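Local coordinates for protein galectin (Ovis aries, PDB 6N44) that probably binds carbohydrate such as beta-D-galactose and acts against parasites in sheep, an activity that depends on its oligomeric assembly, at residues V22-N27 and T134-L139; L38-G43 and K123-R128; M65-D70 and C111-R116. All blocks are in the same frame, centred on the assembly; numbering follows the deposited sequence.

Contact 1: V22-N27 and T134-L139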
loop_
_atom_site.group_PDB
_atom_site.type_symbol
_atom_site.label_atom_id
_atom_site.label_comp_id
_atom_site.label_asym_id
_atom_site.label_seq_id
_atom_site.Cartn_x
_atom_site.Cartn_y
_atom_site.Cartn_z
ATOM N N VAL A 22 0.648 0.802 5.764
ATOM C CA VAL A 22 0.276 1.564 6.951
ATOM C C VAL A 22 0.418 3.037 6.604
ATOM O O VAL A 22 1.463 3.455 6.086
ATOM C CB VAL A 22 1.176 1.226 8.154
ATOM C CG1 VAL A 22 0.766 2.075 9.386
ATOM C CG2 VAL A 22 1.158 -0.278 8.463
ATOM N N LYS A 23 -0.616 3.825 6.889
ATOM C CA LYS A 23 -0.568 5.267 6.677
ATOM C C LYS A 23 -0.902 5.972 7.981
ATOM O O LYS A 23 -2.022 5.846 8.485
ATOM C CB LYS A 23 -1.534 5.721 5.588
ATOM C CG LYS A 23 -1.384 7.216 5.308
ATOM C CD LYS A 23 -2.408 7.747 4.339
ATOM C CE LYS A 23 -2.384 6.981 3.025
ATOM N NZ LYS A 23 -3.195 7.707 1.983
ATOM N N ILE A 24 0.059 6.729 8.500
ATOM C CA ILE A 24 -0.056 7.460 9.762
ATOM C C ILE A 24 -0.072 8.946 9.452
ATOM O O ILE A 24 0.782 9.439 8.705
ATOM C CB ILE A 24 1.118 7.136 10.702
ATOM C CG1 ILE A 24 1.055 5.676 11.149
ATOM C CG2 ILE A 24 1.161 8.122 11.890
ATOM C CD1 ILE A 24 2.421 5.082 11.447
ATOM N N LYS A 25 -1.023 9.668 10.037
ATOM C CA LYS A 25 -1.053 11.124 9.933
ATOM C C LYS A 25 -0.920 11.698 11.336
ATOM O O LYS A 25 -1.727 11.378 12.217
ATOM C CB LYS A 25 -2.334 11.606 9.255
ATOM C CG LYS A 25 -2.432 11.138 7.793
ATOM C CD LYS A 25 -3.665 11.658 7.099
ATOM C CE LYS A 25 -3.624 11.262 5.635
ATOM N NZ LYS A 25 -4.921 11.443 4.931
ATOM N N ALA A 26 0.105 12.529 11.546
ATOM C CA ALA A 26 0.423 13.033 12.880
ATOM C C ALA A 26 1.151 14.368 12.770
ATOM O O ALA A 26 1.473 14.838 11.675
ATOM C CB ALA A 26 1.266 12.015 13.663
ATOM N N ASN A 27 1.425 14.967 13.932
ATOM C CA ASN A 27 2.152 16.226 14.023
ATOM C C ASN A 27 2.987 16.215 15.296
ATOM O O ASN A 27 2.473 15.863 16.363
ATOM C CB ASN A 27 1.185 17.410 14.043
ATOM C CG ASN A 27 1.879 18.735 13.827
ATOM O OD1 ASN A 27 3.116 18.830 13.882
ATOM N ND2 ASN A 27 1.088 19.776 13.575
ATOM N N THR A 134 -3.542 11.759 14.416
ATOM C CA THR A 134 -4.908 11.966 13.948
ATOM C C THR A 134 -5.508 10.755 13.250
ATOM O O THR A 134 -6.713 10.531 13.382
ATOM C CB THR A 134 -5.010 13.196 13.019
ATOM O OG1 THR A 134 -4.193 13.021 11.857
ATOM C CG2 THR A 134 -4.569 14.443 13.747
ATOM N N SER A 135 -4.719 9.954 12.530
ATOM C CA SER A 135 -5.285 8.754 11.921
ATOM C C SER A 135 -4.192 7.730 11.663
ATOM O O SER A 135 -3.019 8.068 11.486
ATOM C CB SER A 135 -6.023 9.054 10.612
ATOM O OG SER A 135 -5.163 9.667 9.672
ATOM N N VAL A 136 -4.605 6.468 11.669
ATOM C CA VAL A 136 -3.758 5.334 11.320
ATOM C C VAL A 136 -4.632 4.418 10.479
ATOM O O VAL A 136 -5.677 3.957 10.948
ATOM C CB VAL A 136 -3.228 4.585 12.555
ATOM C CG1 VAL A 136 -2.394 3.356 12.128
ATOM C CG2 VAL A 136 -2.425 5.520 13.486
ATOM N N ASP A 137 -4.235 4.183 9.238
ATOM C CA ASP A 137 -5.008 3.347 8.347
ATOM C C ASP A 137 -4.118 2.248 7.805
ATOM O O ASP A 137 -2.915 2.445 7.606
ATOM C CB ASP A 137 -5.597 4.165 7.199
ATOM C CG ASP A 137 -6.650 5.124 7.670
ATOM O OD1 ASP A 137 -7.744 4.643 8.019
ATOM O OD2 ASP A 137 -6.390 6.352 7.710
ATOM N N THR A 138 -4.717 1.082 7.563
ATOM C CA THR A 138 -3.984 -0.037 6.996
ATOM C C THR A 138 -4.790 -0.664 5.865
ATOM O O THR A 138 -6.025 -0.647 5.861
ATOM C CB THR A 138 -3.647 -1.102 8.056
ATOM O OG1 THR A 138 -4.854 -1.721 8.510
ATOM C CG2 THR A 138 -2.901 -0.495 9.265
ATOM N N LEU A 139 -4.064 -1.209 4.900
ATOM C CA LEU A 139 -4.639 -1.921 3.769
ATOM C C LEU A 139 -3.576 -2.872 3.190
ATOM O O LEU A 139 -3.889 -4.036 2.913
ATOM C CB LEU A 139 -5.135 -0.950 2.693
ATOM C CG LEU A 139 -5.884 -1.610 1.547
ATOM C CD1 LEU A 139 -7.222 -2.178 2.040
ATOM C CD2 LEU A 139 -6.078 -0.621 0.395
HETATM O O HOH W 1 -4.038 7.657 8.108
HETATM O O HOH W 2 -6.595 10.198 6.773
#
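Lys-25 lies with the start of its side chain against two hydroxyls of the facing strand. Its CB is 3.5 Å from Ser-135 OG and equally far from Thr-134 OG1. The CG of Lys-25 is turned away from its own carbonyl carbon (chi1 -64°), and the chain then runs extended past Ser-135 OG. Its end meets a water (water 2) that also donates to that hydroxyl. A second water (water 1) accepts a hydrogen bond from Ser-135 OG. It donates to Lys-23 O and to Asp-137 OD2, at 2.7 Å from that carboxylate oxygen. Lys-23 and Asp-137 share this face of the sheet, yet Lys-23 NZ stays 6.7 Å from Asp-137 OD2, so the two charges do not meet.

The other face is largely apolar. Ile-24 and Val-136 stand side by side and point the same way, with Ile-24 CG1 4.2 Å from Val-136 CG2. Val-22 and Thr-138 are paired likewise, methyl beside methyl, CG2 to CG2. Val-22 and Ile-24 reach on to Leu-125 and Val-127 of strand 124-129, in the opposite sheet of the galectin sandwich.

The strands 22-27 and 134-138 are antiparallel. Lys-23 N gives a nearly straight bond to Asp-137 O at 2.8 Å, in the carbonyl plane. Thr-134 and Ser-135 both face Lys-25 in a classic beta bulge. Lys-25 O takes the N-H of Thr-134 at 2.9 Å and a weak bond from that of Ser-135.

In the second subunit, Lys-23 NZ bonds to Leu-139 O of this chain. The contact thus joins a largely apolar inner face to a hydrated, charged outer one. There a relay links Lys-25 NZ to Asp-137 OD2, with the Ser-135 hydroxyl between the two waters.

Contact 2: L38-G43 and K123-R128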
loop_
_atom_site.group_PDB
_atom_site.type_symbol
_atom_site.label_atom_id
_atom_site.label_comp_id
_atom_site.label_asym_id
_atom_site.label_seq_id
_atom_site.Cartn_x
_atom_site.Cartn_y
_atom_site.Cartn_z
ATOM N N LEU A 38 9.354 10.323 17.673
ATOM C CA LEU A 38 8.339 9.502 17.032
ATOM C C LEU A 38 8.848 8.068 16.996
ATOM O O LEU A 38 10.014 7.829 16.670
ATOM C CB LEU A 38 8.047 10.020 15.605
ATOM C CG LEU A 38 7.294 9.090 14.660
ATOM C CD1 LEU A 38 5.889 8.781 15.204
ATOM C CD2 LEU A 38 7.233 9.733 13.285
ATOM N N GLN A 39 7.984 7.112 17.333
ATOM C CA GLN A 39 8.405 5.719 17.379
ATOM C C GLN A 39 7.295 4.809 16.872
ATOM O O GLN A 39 6.166 4.882 17.367
ATOM C CB GLN A 39 8.801 5.300 18.800
ATOM C CG GLN A 39 9.300 3.865 18.840
ATOM C CD GLN A 39 9.886 3.530 20.180
ATOM O OE1 GLN A 39 11.011 3.920 20.479
ATOM N NE2 GLN A 39 9.119 2.837 21.007
ATOM N N VAL A 40 7.610 3.958 15.897
ATOM C CA VAL A 40 6.642 3.011 15.334
ATOM C C VAL A 40 7.214 1.605 15.442
ATOM O O VAL A 40 8.289 1.322 14.897
ATOM C CB VAL A 40 6.278 3.322 13.870
ATOM C CG1 VAL A 40 5.260 2.294 13.351
ATOM C CG2 VAL A 40 5.724 4.739 13.724
ATOM N N ASP A 41 6.484 0.722 16.116
ATOM C CA ASP A 41 6.908 -0.657 16.321
ATOM C C ASP A 41 5.991 -1.579 15.531
ATOM O O ASP A 41 4.774 -1.600 15.757
ATOM C CB ASP A 41 6.884 -1.055 17.804
ATOM C CG ASP A 41 8.093 -0.531 18.575
ATOM O OD1 ASP A 41 8.992 0.056 17.937
ATOM O OD2 ASP A 41 8.157 -0.716 19.819
ATOM N N PHE A 42 6.583 -2.339 14.620
ATOM C CA PHE A 42 5.957 -3.543 14.083
ATOM C C PHE A 42 6.452 -4.678 14.969
ATOM O O PHE A 42 7.543 -5.220 14.763
ATOM C CB PHE A 42 6.332 -3.747 12.621
ATOM C CG PHE A 42 5.772 -2.695 11.681
ATOM C CD1 PHE A 42 6.325 -1.427 11.616
ATOM C CD2 PHE A 42 4.693 -2.989 10.857
ATOM C CE1 PHE A 42 5.810 -0.469 10.731
ATOM C CE2 PHE A 42 4.172 -2.035 9.990
ATOM C CZ PHE A 42 4.735 -0.779 9.922
ATOM N N GLY A 43 5.666 -5.013 15.998
ATOM C CA GLY A 43 6.079 -5.940 17.031
ATOM C C GLY A 43 5.326 -7.266 16.980
ATOM O O GLY A 43 4.337 -7.432 16.265
ATOM N N LYS A 123 2.551 -9.009 14.820
ATOM C CA LYS A 123 1.163 -9.118 15.244
ATOM C C LYS A 123 0.603 -7.841 15.836
ATOM O O LYS A 123 -0.599 -7.795 16.107
ATOM C CB LYS A 123 0.994 -10.229 16.295
ATOM C CG LYS A 123 1.521 -11.591 15.888
ATOM C CD LYS A 123 0.717 -12.174 14.769
ATOM C CE LYS A 123 1.434 -13.380 14.160
ATOM N NZ LYS A 123 0.732 -13.869 12.936
ATOM N N MET A 124 1.426 -6.818 16.069
ATOM C CA MET A 124 0.986 -5.651 16.826
ATOM C C MET A 124 1.712 -4.425 16.296
ATOM O O MET A 124 2.949 -4.387 16.282
ATOM C CB MET A 124 1.265 -5.841 18.321
ATOM C CG MET A 124 0.918 -4.643 19.178
ATOM S SD MET A 124 -0.834 -4.264 19.009
ATOM C CE MET A 124 -1.568 -5.770 19.660
ATOM N N LEU A 125 0.942 -3.442 15.865
ATOM C CA LEU A 125 1.452 -2.144 15.451
ATOM C C LEU A 125 1.317 -1.174 16.623
ATOM O O LEU A 125 0.271 -1.123 17.270
ATOM C CB LEU A 125 0.679 -1.637 14.230
ATOM C CG LEU A 125 1.014 -0.201 13.796
ATOM C CD1 LEU A 125 2.405 -0.138 13.192
ATOM C CD2 LEU A 125 -0.029 0.351 12.818
ATOM N N ASP A 126 2.379 -0.429 16.904
ATOM C CA ASP A 126 2.441 0.455 18.067
ATOM C C ASP A 126 3.008 1.779 17.592
ATOM O O ASP A 126 4.152 1.831 17.124
ATOM C CB ASP A 126 3.314 -0.157 19.185
ATOM C CG ASP A 126 3.422 0.723 20.446
ATOM O OD1 ASP A 126 3.522 1.970 20.368
ATOM O OD2 ASP A 126 3.458 0.152 21.548
ATOM N N VAL A 127 2.209 2.838 17.693
ATOM C CA VAL A 127 2.610 4.176 17.286
ATOM C C VAL A 127 2.570 5.062 18.522
ATOM O O VAL A 127 1.538 5.128 19.207
ATOM C CB VAL A 127 1.689 4.738 16.186
ATOM C CG1 VAL A 127 2.121 6.153 15.795
ATOM C CG2 VAL A 127 1.646 3.791 14.967
ATOM N N ARG A 128 3.677 5.752 18.796
ATOM C CA ARG A 128 3.761 6.605 19.978
ATOM C C ARG A 128 4.809 7.689 19.761
ATOM O O ARG A 128 5.566 7.673 18.784
ATOM C CB ARG A 128 4.103 5.791 21.223
ATOM C CG ARG A 128 5.472 5.140 21.179
ATOM C CD ARG A 128 5.742 4.387 22.495
ATOM N NE ARG A 128 4.847 3.241 22.654
ATOM C CZ ARG A 128 4.458 2.746 23.828
ATOM N NH1 ARG A 128 4.884 3.298 24.961
ATOM N NH2 ARG A 128 3.633 1.704 23.871
HETATM O O HOH W 3 6.215 2.397 19.148
HETATM O O HOH W 4 6.447 0.356 21.761
#
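Leu-125 has its CG anti to the backbone N (chi1 173°), and this carries CD1 across to strand 38-43. There the methyl sits over one face of the Phe-42 ring, 4.0 Å from the ring centroid, in a CH-pi contact. Phe-42 holds its CG beside the backbone N (chi1 -67°), which lays the ring alongside Leu-125. The same methyl of Leu-125 touches Val-40 CG1 at 3.8 Å. Val-40 CG1 also meets Val-127 CG2. From the other sheet, Val-22 packs on Phe-42 and Ile-24 on Val-40.

The two strands are antiparallel neighbours in one sheet of the galectin beta-sandwich. Asp-41 and Asp-126 form a hydrogen-bonded pair, with Asp-41 N 2.8 Å from Asp-126 O. At the end of the ladder Lys-123 and Met-124 both face Gly-43, a classic beta bulge, and both N-H groups reach its O.

The opposite face carries the charged and amide groups. Arg-128 grips Asp-126 side-on: NE goes to OD1 and NH2 to OD2, the latter at 2.8 Å on the syn lone pair. Its aliphatic part lies beside Gln-39, whose NE2 is 4.0 Å from Arg-128 CD. Asp-41 instead turns its carboxylate to Arg-55, a galactose-binding residue, in a salt bridge. Asp-41 OD2 and Asp-126 OD2 are 5.1 Å apart, and their two arginines probably offset the repulsion between these like charges.

Contact 3: M65-D70 and C111-R116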
loop_
_atom_site.group_PDB
_atom_site.type_symbol
_atom_site.label_atom_id
_atom_site.label_comp_id
_atom_site.label_asym_id
_atom_site.label_seq_id
_atom_site.Cartn_x
_atom_site.Cartn_y
_atom_site.Cartn_z
ATOM N N MET A 65 16.567 2.687 12.750
ATOM C CA MET A 65 15.747 1.492 12.585
ATOM C C MET A 65 16.518 0.277 13.075
ATOM O O MET A 65 17.722 0.167 12.836
ATOM C CB MET A 65 15.331 1.300 11.127
ATOM C CG MET A 65 14.502 2.480 10.587
ATOM S SD MET A 65 14.233 2.399 8.812
ATOM C CE MET A 65 15.823 2.938 8.170
ATOM N N ASN A 66 15.829 -0.641 13.742
ATOM C CA ASN A 66 16.513 -1.795 14.307
ATOM C C ASN A 66 15.511 -2.914 14.533
ATOM O O ASN A 66 14.305 -2.745 14.343
ATOM C CB ASN A 66 17.229 -1.428 15.606
ATOM C CG ASN A 66 18.495 -2.226 15.813
ATOM O OD1 ASN A 66 18.701 -3.261 15.175
ATOM N ND2 ASN A 66 19.360 -1.745 16.706
ATOM N N THR A 67 16.032 -4.058 14.968
ATOM C CA THR A 67 15.272 -5.263 15.239
ATOM C C THR A 67 15.663 -5.782 16.613
ATOM O O THR A 67 16.854 -5.854 16.938
ATOM C CB THR A 67 15.549 -6.347 14.187
ATOM O OG1 THR A 67 15.120 -5.889 12.895
ATOM C CG2 THR A 67 14.828 -7.624 14.543
ATOM N N LEU A 68 14.661 -6.128 17.411
ATOM C CA LEU A 68 14.850 -6.754 18.713
ATOM C C LEU A 68 14.520 -8.230 18.559
ATOM O O LEU A 68 13.361 -8.588 18.321
ATOM C CB LEU A 68 13.960 -6.106 19.773
ATOM C CG LEU A 68 14.048 -6.792 21.149
ATOM C CD1 LEU A 68 15.412 -6.555 21.804
ATOM C CD2 LEU A 68 12.932 -6.336 22.069
ATOM N N LYS A 69 15.534 -9.086 18.696
ATOM C CA LYS A 69 15.377 -10.529 18.537
ATOM C C LYS A 69 15.928 -11.223 19.779
ATOM O O LYS A 69 17.126 -11.132 20.057
ATOM C CB LYS A 69 16.108 -11.013 17.285
ATOM C CG LYS A 69 16.296 -12.519 17.218
ATOM C CD LYS A 69 16.306 -12.982 15.774
ATOM C CE LYS A 69 16.881 -14.384 15.599
ATOM N NZ LYS A 69 17.385 -14.550 14.200
ATOM N N ASP A 70 15.054 -11.901 20.522
ATOM C CA ASP A 70 15.417 -12.637 21.734
ATOM C C ASP A 70 16.191 -11.752 22.708
ATOM O O ASP A 70 17.310 -12.059 23.125
ATOM C CB ASP A 70 16.211 -13.899 21.392
ATOM C CG ASP A 70 15.382 -14.915 20.642
ATOM O OD1 ASP A 70 14.233 -15.173 21.072
ATOM O OD2 ASP A 70 15.875 -15.437 19.616
ATOM N N CYS A 111 13.575 5.899 3.214
ATOM C CA CYS A 111 14.498 4.818 3.540
ATOM C C CYS A 111 13.762 3.491 3.410
ATOM O O CYS A 111 12.535 3.442 3.305
ATOM C CB CYS A 111 15.084 4.976 4.951
ATOM S SG CYS A 111 13.853 5.156 6.291
ATOM N N GLN A 112 14.540 2.413 3.416
ATOM C CA GLN A 112 14.030 1.054 3.338
ATOM C C GLN A 112 14.742 0.199 4.377
ATOM O O GLN A 112 15.899 0.453 4.717
ATOM C CB GLN A 112 14.227 0.448 1.936
ATOM C CG GLN A 112 13.658 1.301 0.780
ATOM C CD GLN A 112 14.533 2.513 0.421
ATOM O OE1 GLN A 112 14.078 3.660 0.443
ATOM N NE2 GLN A 112 15.787 2.256 0.080
ATOM N N PHE A 113 14.049 -0.835 4.860
ATOM C CA PHE A 113 14.553 -1.723 5.908
ATOM C C PHE A 113 14.319 -3.165 5.475
ATOM O O PHE A 113 13.174 -3.626 5.462
ATOM C CB PHE A 113 13.853 -1.442 7.245
ATOM C CG PHE A 113 14.439 -2.177 8.417
ATOM C CD1 PHE A 113 15.554 -1.675 9.078
ATOM C CD2 PHE A 113 13.873 -3.364 8.878
ATOM C CE1 PHE A 113 16.105 -2.342 10.173
ATOM C CE2 PHE A 113 14.424 -4.034 9.978
ATOM C CZ PHE A 113 15.544 -3.512 10.622
ATOM N N ALA A 114 15.399 -3.871 5.138
ATOM C CA ALA A 114 15.313 -5.285 4.784
ATOM C C ALA A 114 14.783 -6.121 5.946
ATOM O O ALA A 114 15.160 -5.916 7.100
ATOM C CB ALA A 114 16.699 -5.793 4.369
ATOM N N HIS A 115 13.910 -7.081 5.643
ATOM C CA HIS A 115 13.340 -7.894 6.707
ATOM C C HIS A 115 14.446 -8.669 7.416
ATOM O O HIS A 115 15.350 -9.220 6.782
ATOM C CB HIS A 115 12.285 -8.867 6.160
ATOM C CG HIS A 115 11.042 -8.194 5.666
ATOM N ND1 HIS A 115 10.166 -7.540 6.506
ATOM C CD2 HIS A 115 10.533 -8.065 4.415
ATOM C CE1 HIS A 115 9.172 -7.035 5.794
ATOM N NE2 HIS A 115 9.374 -7.337 4.522
ATOM N N ARG A 116 14.374 -8.700 8.739
ATOM C CA ARG A 116 15.308 -9.471 9.545
ATOM C C ARG A 116 14.637 -10.626 10.256
ATOM O O ARG A 116 15.227 -11.697 10.384
ATOM C CB ARG A 116 15.998 -8.566 10.566
ATOM C CG ARG A 116 16.900 -7.516 9.954
ATOM C CD ARG A 116 17.619 -6.770 11.056
ATOM N NE ARG A 116 18.167 -5.492 10.624
ATOM C CZ ARG A 116 18.836 -4.674 11.429
ATOM N NH1 ARG A 116 19.044 -5.024 12.692
ATOM N NH2 ARG A 116 19.293 -3.514 10.979
#
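Met-65 slides past Phe-113 in the tight part of this contact, the two side chains running in opposite directions. Met-65 CB is 3.6 Å from Phe-113 CD1. Its sulfur lies obliquely to the ring, 5.3 Å from the centroid of Phe-113, in a Met-aromatic contact. The chain of Met-65 bends at its last torsion (chi3 -77°). This places CE 3.5 Å from Cys-111 SG. All three residues are buried. Phe-54 stacks on the Phe-113 ring, and Phe-54 and Phe-56 also touch Met-65.

Thr-67 stands at the boundary. Its OG1 lies at the edge of the Phe-113 ring, near the ring plane, 3.3 Å from CZ. The hydroxyl is also hydrogen-bonded to Pro-53 O, so a polar atom in this packed place has a partner.

Arg-116 forms the exposed side. Its side chain is extended from CG to NE and slides past Thr-67, with CD 3.2 Å from Thr-67 OG1. One face of its guanidinium lies over Phe-113 CZ, offset toward the rim. The loose element is the bond from Arg-116 NH1 to Asn-66 OD1, weak and bent (127° at the hydrogen) at 3.1 Å. A firmer hold comes from Lys-75 O, which accepts from NH2 of the arginine.

Strands 65-69 and 111-114 belong to the two different sheets of the galectin sandwich, and their axes pass 8.8 Å apart. Asn-66 is a galactose-binding residue close to Glu-76. The Thr-67 N-H comes to its OD1 from the side of the C=O, at 2.8 Å from N. With ND2 on Gly-74 O, this probably limits turning of the amide. The nearby positive charge may polarise the oxygen, though their direct bond is weak. The Met-65, Cys-111 and Phe-113 contacts are mostly dispersion, with an oblique Met-aromatic component.

In the fold
All three contacts lie in one galectin beta-sandwich. Contact 1 pairs strands 19-28 and 131-138 at one border of the five-stranded sheet. Contact 2 pairs strands 37-43 and 124-129 in the six-stranded sheet. Contact 3 bridges the two sheets. Along the chain, contact 1 encloses contact 2, which encloses contact 3. The centres of contacts 1 and 2 are 12 Å apart, and the two touch: Val-22 CG2 is 3.8 Å from Phe-42 CE2. Contact 3 is 13 Å from contact 2 and 21 Å from contact 1, centre to centre. Contacts 2 and 3 adjoin the galactose site, while contact 1 touches the second subunit near the C-terminal end.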